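PDB 3I2W: syndapin from Drosophila melanogaster, which probably takes part in endocytosis and the internalization of plasma membrane proteins, here represented by its membrane-binding, dimeric F-BAR domain. Local coordinates for residues V72-E77 with Y252-H257; K128-L133 with T201-V206. All blocks are in the same frame, centred on the assembly; numbering follows the deposited sequence.

Contact 1 of 2, residues V72-E77 with Y252-H257; sequences VLTESE and YEEFSH
Phe255 lays one face of its ring against Glu75, whose CB stands 4.0 Å above the ring plane and offset toward the rim, while CG comes to 3.8 Å from Phe255 CD2. The far end of the same ring reaches Val72, with CZ and CE1 both in contact with CG2. Phe255 is carried across by its first torsion, CG anti to the backbone N. Glu75 starts out likewise, but its chain bends at chi2 (-106°), which turns the carboxylate toward Tyr252. There Tyr252 OH donates to Glu75 OE2, 2.5 Å away, which accepts through its anti lone pair, the one directed away from OE1; the carboxylate and tyrosine ring planes lie 67° apart. The short segments run antiparallel at 168° with axes 9.6 Å apart, and Glu75 and Phe255 form the nearest CA pair at 6.3 Å. This is helix-to-helix packing within the F-BAR dimer: helix 247-260 lies along helix 63-105, and the second subunit closes in on both. Arg34 of the second subunit forms a salt bridge with Glu75 OE1, and His237 of that subunit meets the Phe255 ring. Both carboxylate oxygens are thus engaged, which probably restrains the rotation of this buried group and favours its charged form. With an alanine here, the Tyr252 hydroxyl and Arg34 of the second subunit would probably lose their mate, and the CG contact at Phe255 CD2 would go as well. On helix 63-105, Val72 also packs against Trp48 of helix 11-58.

Contact 2 of 2, residues K128-L133 with T201-V206; sequences KPWAKL and TKYNSV
Tyr203 is the bump of this interface, and its hollow is lined by Pro129, Trp130 and Leu133 on the opposing helix. The hydroxyl end abuts the proline ring, with Pro129 CB 3.2 Å from Tyr203 OH; the CD2 side of the tyrosine ring passes Trp130, whose CB lies 4.0 Å from Tyr203 CD2. At the root of the side chain, Leu133 CD1 meets Tyr203 CB at 3.7 Å, the two side chains crossing at about a right angle. Within its own helix, Val206 CB sits over the centre of one face of the tyrosine ring. Trp130 has CG anti to its backbone N (chi1 -176°), which carries the indole across so that its NE1 edge meets Asn204: NE1 donates to OD1 at 3.1 Å with an N-H...O angle of 158°. The acceptor lies in the indole plane, although the donor is tilted from the amide's carbonyl plane. Tyr207 stacks on Trp130, and Trp283 of the second subunit packs against both Trp130 and Asn204. With Trp130 and Tyr203 in register and the segments antiparallel at 161°, 10.1 Å between axes, this is side-chain interdigitation between helices 114-159 and 169-240, as in the elongated antiparallel helical bundle of F-BAR domains.

From the N terminus, the chain runs through helix 11-58 and enters helix 63-105, where residues 72-77 supply the first half of contact 1. Helix 114-159 then brings in residues 128-133, and after a turn helix 169-240 returns with residues 201-206, closing contact 2 across 67 intervening residues, 58 of them helical. Only with helix 247-260 does contact 1 close, across 174 residues, so contact 2 is nested within its loop and the two do not cross. Their centres are 75 Å apart on opposite sides of the chain's centre. Contact 1 ties a late helix to an early one; contact 2 joins two successive long helices, 114-159 and 169-240, and both touch the second subunit.

Contact 1 of 2, residues V72-E77 with Y252-H257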
loop_
_atom_site.group_PDB
_atom_site.type_symbol
_atom_site.label_atom_id
_atom_site.label_comp_id
_atom_site.label_asym_id
_atom_site.label_seq_id
_atom_site.Cartn_x
_atom_site.Cartn_y
_atom_site.Cartn_z
ATOM N N VAL B 72 10.360 -5.481 17.836
ATOM C CA VAL B 72 10.123 -5.207 16.448
ATOM C C VAL B 72 8.723 -5.706 16.086
ATOM O O VAL B 72 8.038 -5.080 15.339
ATOM C CB VAL B 72 11.220 -5.875 15.594
ATOM C CG1 VAL B 72 10.706 -6.312 14.306
ATOM C CG2 VAL B 72 12.256 -4.922 15.315
ATOM N N LEU B 73 8.312 -6.842 16.633
ATOM C CA LEU B 73 7.017 -7.446 16.329
ATOM C C LEU B 73 5.880 -6.606 16.914
ATOM O O LEU B 73 4.816 -6.467 16.322
ATOM C CB LEU B 73 6.949 -8.890 16.857
ATOM C CG LEU B 73 8.131 -9.878 16.624
ATOM C CD1 LEU B 73 7.731 -11.225 17.095
ATOM C CD2 LEU B 73 8.628 -10.048 15.189
ATOM N N THR B 74 6.101 -6.058 18.090
ATOM C CA THR B 74 5.171 -5.116 18.653
ATOM C C THR B 74 5.028 -3.866 17.758
ATOM O O THR B 74 3.928 -3.463 17.507
ATOM C CB THR B 74 5.583 -4.802 20.090
ATOM O OG1 THR B 74 5.037 -5.825 20.916
ATOM C CG2 THR B 74 5.064 -3.477 20.565
ATOM N N GLU B 75 6.147 -3.299 17.276
ATOM C CA GLU B 75 6.172 -2.184 16.310
ATOM C C GLU B 75 5.248 -2.418 15.127
ATOM O O GLU B 75 4.394 -1.598 14.809
ATOM C CB GLU B 75 7.546 -2.003 15.724
ATOM C CG GLU B 75 7.635 -0.788 14.902
ATOM C CD GLU B 75 7.668 -0.987 13.362
ATOM O OE1 GLU B 75 7.735 -2.128 12.825
ATOM O OE2 GLU B 75 7.662 0.095 12.693
ATOM N N SER B 76 5.425 -3.544 14.475
ATOM C CA SER B 76 4.691 -3.811 13.303
ATOM C C SER B 76 3.220 -4.030 13.674
ATOM O O SER B 76 2.343 -4.025 12.810
ATOM C CB SER B 76 5.273 -5.054 12.658
ATOM O OG SER B 76 4.982 -6.195 13.458
ATOM N N GLU B 77 2.930 -4.269 14.943
ATOM C CA GLU B 77 1.553 -4.525 15.260
ATOM C C GLU B 77 0.800 -3.212 15.372
ATOM O O GLU B 77 -0.304 -3.044 14.860
ATOM C CB GLU B 77 1.409 -5.474 16.459
ATOM C CG GLU B 77 1.235 -6.901 15.909
ATOM C CD GLU B 77 1.150 -8.053 16.927
ATOM O OE1 GLU B 77 1.068 -9.230 16.432
ATOM O OE2 GLU B 77 1.168 -7.825 18.184
ATOM N N TYR B 252 7.347 4.437 18.160
ATOM C CA TYR B 252 8.795 4.477 18.120
ATOM C C TYR B 252 9.427 4.763 19.497
ATOM O O TYR B 252 10.327 4.079 19.884
ATOM C CB TYR B 252 9.304 5.329 16.944
ATOM C CG TYR B 252 8.820 4.645 15.722
ATOM C CD1 TYR B 252 9.536 3.630 15.118
ATOM C CD2 TYR B 252 7.560 4.897 15.248
ATOM C CE1 TYR B 252 9.022 2.944 14.041
ATOM C CE2 TYR B 252 7.051 4.213 14.187
ATOM C CZ TYR B 252 7.762 3.234 13.603
ATOM O OH TYR B 252 7.155 2.576 12.549
ATOM N N GLU B 253 8.930 5.723 20.247
ATOM C CA GLU B 253 9.415 5.940 21.563
ATOM C C GLU B 253 9.497 4.593 22.340
ATOM O O GLU B 253 10.512 4.241 22.933
ATOM C CB GLU B 253 8.472 6.922 22.277
ATOM C CG GLU B 253 8.905 7.172 23.740
ATOM C CD GLU B 253 8.125 8.356 24.399
ATOM O OE1 GLU B 253 7.070 8.813 23.772
ATOM O OE2 GLU B 253 8.559 8.831 25.543
ATOM N N GLU B 254 8.411 3.846 22.299
ATOM C CA GLU B 254 8.230 2.686 23.112
ATOM C C GLU B 254 9.063 1.566 22.562
ATOM O O GLU B 254 9.707 0.815 23.281
ATOM C CB GLU B 254 6.780 2.288 23.065
ATOM C CG GLU B 254 6.586 0.772 23.022
ATOM C CD GLU B 254 5.108 0.280 22.820
ATOM O OE1 GLU B 254 4.474 0.435 21.755
ATOM O OE2 GLU B 254 4.593 -0.349 23.742
ATOM N N PHE B 255 9.068 1.462 21.240
ATOM C CA PHE B 255 9.946 0.535 20.546
ATOM C C PHE B 255 11.390 0.695 20.973
ATOM O O PHE B 255 12.071 -0.281 21.138
ATOM C CB PHE B 255 9.774 0.712 19.058
ATOM C CG PHE B 255 10.617 -0.191 18.224
ATOM C CD1 PHE B 255 11.219 -1.326 18.758
ATOM C CD2 PHE B 255 10.810 0.074 16.887
ATOM C CE1 PHE B 255 12.037 -2.181 17.975
ATOM C CE2 PHE B 255 11.605 -0.776 16.116
ATOM C CZ PHE B 255 12.222 -1.899 16.670
ATOM N N SER B 256 11.891 1.895 21.192
ATOM C CA SER B 256 13.281 1.955 21.636
ATOM C C SER B 256 13.386 1.891 23.133
ATOM O O SER B 256 14.422 1.694 23.651
ATOM C CB SER B 256 14.037 3.156 21.086
ATOM O OG SER B 256 13.336 4.269 21.430
ATOM N N HIS B 257 12.293 2.018 23.856
ATOM C CA HIS B 257 12.421 1.782 25.261
ATOM C C HIS B 257 12.839 0.322 25.405
ATOM O O HIS B 257 13.782 -0.001 26.124
ATOM C CB HIS B 257 11.136 2.074 26.001
ATOM C CG HIS B 257 11.256 1.908 27.485
ATOM N ND1 HIS B 257 12.144 2.650 28.246
ATOM C CD2 HIS B 257 10.634 1.060 28.346
ATOM C CE1 HIS B 257 12.054 2.270 29.506
ATOM N NE2 HIS B 257 11.142 1.311 29.594
#

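Contact 2 of 2, residues K128-L133 with T201-V206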
loop_
_atom_site.group_PDB
_atom_site.type_symbol
_atom_site.label_atom_id
_atom_site.label_comp_id
_atom_site.label_asym_id
_atom_site.label_seq_id
_atom_site.Cartn_x
_atom_site.Cartn_y
_atom_site.Cartn_z
ATOM N N LYS B 128 -37.556 23.851 -28.881
ATOM C CA LYS B 128 -38.561 23.496 -29.864
ATOM C C LYS B 128 -38.990 24.657 -30.809
ATOM O O LYS B 128 -38.744 24.565 -32.008
ATOM C CB LYS B 128 -39.738 22.828 -29.199
ATOM C CG LYS B 128 -40.716 22.298 -30.165
ATOM C CD LYS B 128 -41.919 21.748 -29.463
ATOM C CE LYS B 128 -42.247 20.396 -30.092
ATOM N NZ LYS B 128 -43.661 19.932 -29.821
ATOM N N PRO B 129 -39.571 25.766 -30.275
ATOM C CA PRO B 129 -39.875 26.937 -31.118
ATOM C C PRO B 129 -38.838 27.269 -32.175
ATOM O O PRO B 129 -39.156 27.378 -33.366
ATOM C CB PRO B 129 -39.922 28.072 -30.105
ATOM C CG PRO B 129 -40.537 27.460 -28.973
ATOM C CD PRO B 129 -39.949 26.050 -28.879
ATOM N N TRP B 130 -37.609 27.438 -31.741
ATOM C CA TRP B 130 -36.553 27.868 -32.623
ATOM C C TRP B 130 -36.172 26.714 -33.570
ATOM O O TRP B 130 -35.698 26.911 -34.679
ATOM C CB TRP B 130 -35.404 28.269 -31.734
ATOM C CG TRP B 130 -34.274 28.818 -32.389
ATOM C CD1 TRP B 130 -34.044 30.139 -32.638
ATOM C CD2 TRP B 130 -33.126 28.122 -32.825
ATOM N NE1 TRP B 130 -32.817 30.300 -33.261
ATOM C CE2 TRP B 130 -32.235 29.068 -33.369
ATOM C CE3 TRP B 130 -32.760 26.792 -32.822
ATOM C CZ2 TRP B 130 -30.999 28.722 -33.890
ATOM C CZ3 TRP B 130 -31.503 26.433 -33.382
ATOM C CH2 TRP B 130 -30.654 27.394 -33.892
ATOM N N ALA B 131 -36.409 25.487 -33.148
ATOM C CA ALA B 131 -36.150 24.395 -34.039
ATOM C C ALA B 131 -37.077 24.513 -35.238
ATOM O O ALA B 131 -36.617 24.424 -36.347
ATOM C CB ALA B 131 -36.347 23.083 -33.319
ATOM N N LYS B 132 -38.379 24.690 -35.009
ATOM C CA LYS B 132 -39.321 25.064 -36.056
ATOM C C LYS B 132 -38.757 26.169 -36.957
ATOM O O LYS B 132 -38.413 25.924 -38.119
ATOM C CB LYS B 132 -40.621 25.578 -35.459
ATOM C CG LYS B 132 -41.420 24.586 -34.607
ATOM C CD LYS B 132 -41.413 23.157 -35.187
ATOM C CE LYS B 132 -42.257 22.203 -34.309
ATOM N NZ LYS B 132 -43.489 22.951 -33.854
ATOM N N LEU B 133 -38.621 27.380 -36.430
ATOM C CA LEU B 133 -38.099 28.431 -37.292
ATOM C C LEU B 133 -36.839 27.969 -38.059
ATOM O O LEU B 133 -36.648 28.295 -39.215
ATOM C CB LEU B 133 -37.976 29.788 -36.570
ATOM C CG LEU B 133 -39.201 30.110 -35.683
ATOM C CD1 LEU B 133 -39.089 31.398 -34.978
ATOM C CD2 LEU B 133 -40.511 30.107 -36.397
ATOM N N THR B 201 -34.668 35.459 -36.918
ATOM C CA THR B 201 -33.744 36.489 -36.369
ATOM C C THR B 201 -34.386 37.276 -35.264
ATOM O O THR B 201 -33.711 37.857 -34.455
ATOM C CB THR B 201 -33.116 37.460 -37.407
ATOM O OG1 THR B 201 -32.584 36.713 -38.499
ATOM C CG2 THR B 201 -31.952 38.247 -36.803
ATOM N N LYS B 202 -35.692 37.237 -35.173
ATOM C CA LYS B 202 -36.295 37.998 -34.123
ATOM C C LYS B 202 -36.557 37.122 -32.905
ATOM O O LYS B 202 -36.672 37.637 -31.779
ATOM C CB LYS B 202 -37.525 38.790 -34.625
ATOM C CG LYS B 202 -38.855 38.064 -34.572
ATOM C CD LYS B 202 -39.915 38.960 -33.854
ATOM C CE LYS B 202 -40.500 40.073 -34.765
ATOM N NZ LYS B 202 -41.628 39.579 -35.632
ATOM N N TYR B 203 -36.636 35.811 -33.121
ATOM C CA TYR B 203 -36.762 34.863 -32.011
ATOM C C TYR B 203 -35.441 34.594 -31.294
ATOM O O TYR B 203 -35.471 34.146 -30.176
ATOM C CB TYR B 203 -37.392 33.541 -32.433
ATOM C CG TYR B 203 -38.000 32.764 -31.281
ATOM C CD1 TYR B 203 -39.187 33.166 -30.715
ATOM C CD2 TYR B 203 -37.402 31.601 -30.779
ATOM C CE1 TYR B 203 -39.766 32.456 -29.668
ATOM C CE2 TYR B 203 -37.974 30.864 -29.712
ATOM C CZ TYR B 203 -39.158 31.299 -29.156
ATOM O OH TYR B 203 -39.783 30.621 -28.099
ATOM N N ASN B 204 -34.301 34.886 -31.913
ATOM C CA ASN B 204 -33.059 34.430 -31.398
ATOM C C ASN B 204 -32.868 34.769 -29.937
ATOM O O ASN B 204 -32.339 33.978 -29.141
ATOM C CB ASN B 204 -31.894 35.040 -32.169
ATOM C CG ASN B 204 -31.616 34.329 -33.482
ATOM O OD1 ASN B 204 -32.233 33.313 -33.817
ATOM N ND2 ASN B 204 -30.669 34.866 -34.232
ATOM N N SER B 205 -33.274 35.963 -29.561
ATOM C CA SER B 205 -32.870 36.393 -28.288
ATOM C C SER B 205 -33.776 35.692 -27.294
ATOM O O SER B 205 -33.332 35.301 -26.222
ATOM C CB SER B 205 -32.912 37.887 -28.240
ATOM O OG SER B 205 -34.234 38.239 -28.107
ATOM N N VAL B 206 -35.025 35.469 -27.648
ATOM C CA VAL B 206 -35.878 34.679 -26.765
ATOM C C VAL B 206 -35.294 33.288 -26.547
ATOM O O VAL B 206 -35.337 32.774 -25.423
ATOM C CB VAL B 206 -37.279 34.551 -27.321
ATOM C CG1 VAL B 206 -38.118 33.449 -26.562
ATOM C CG2 VAL B 206 -37.951 35.914 -27.281
#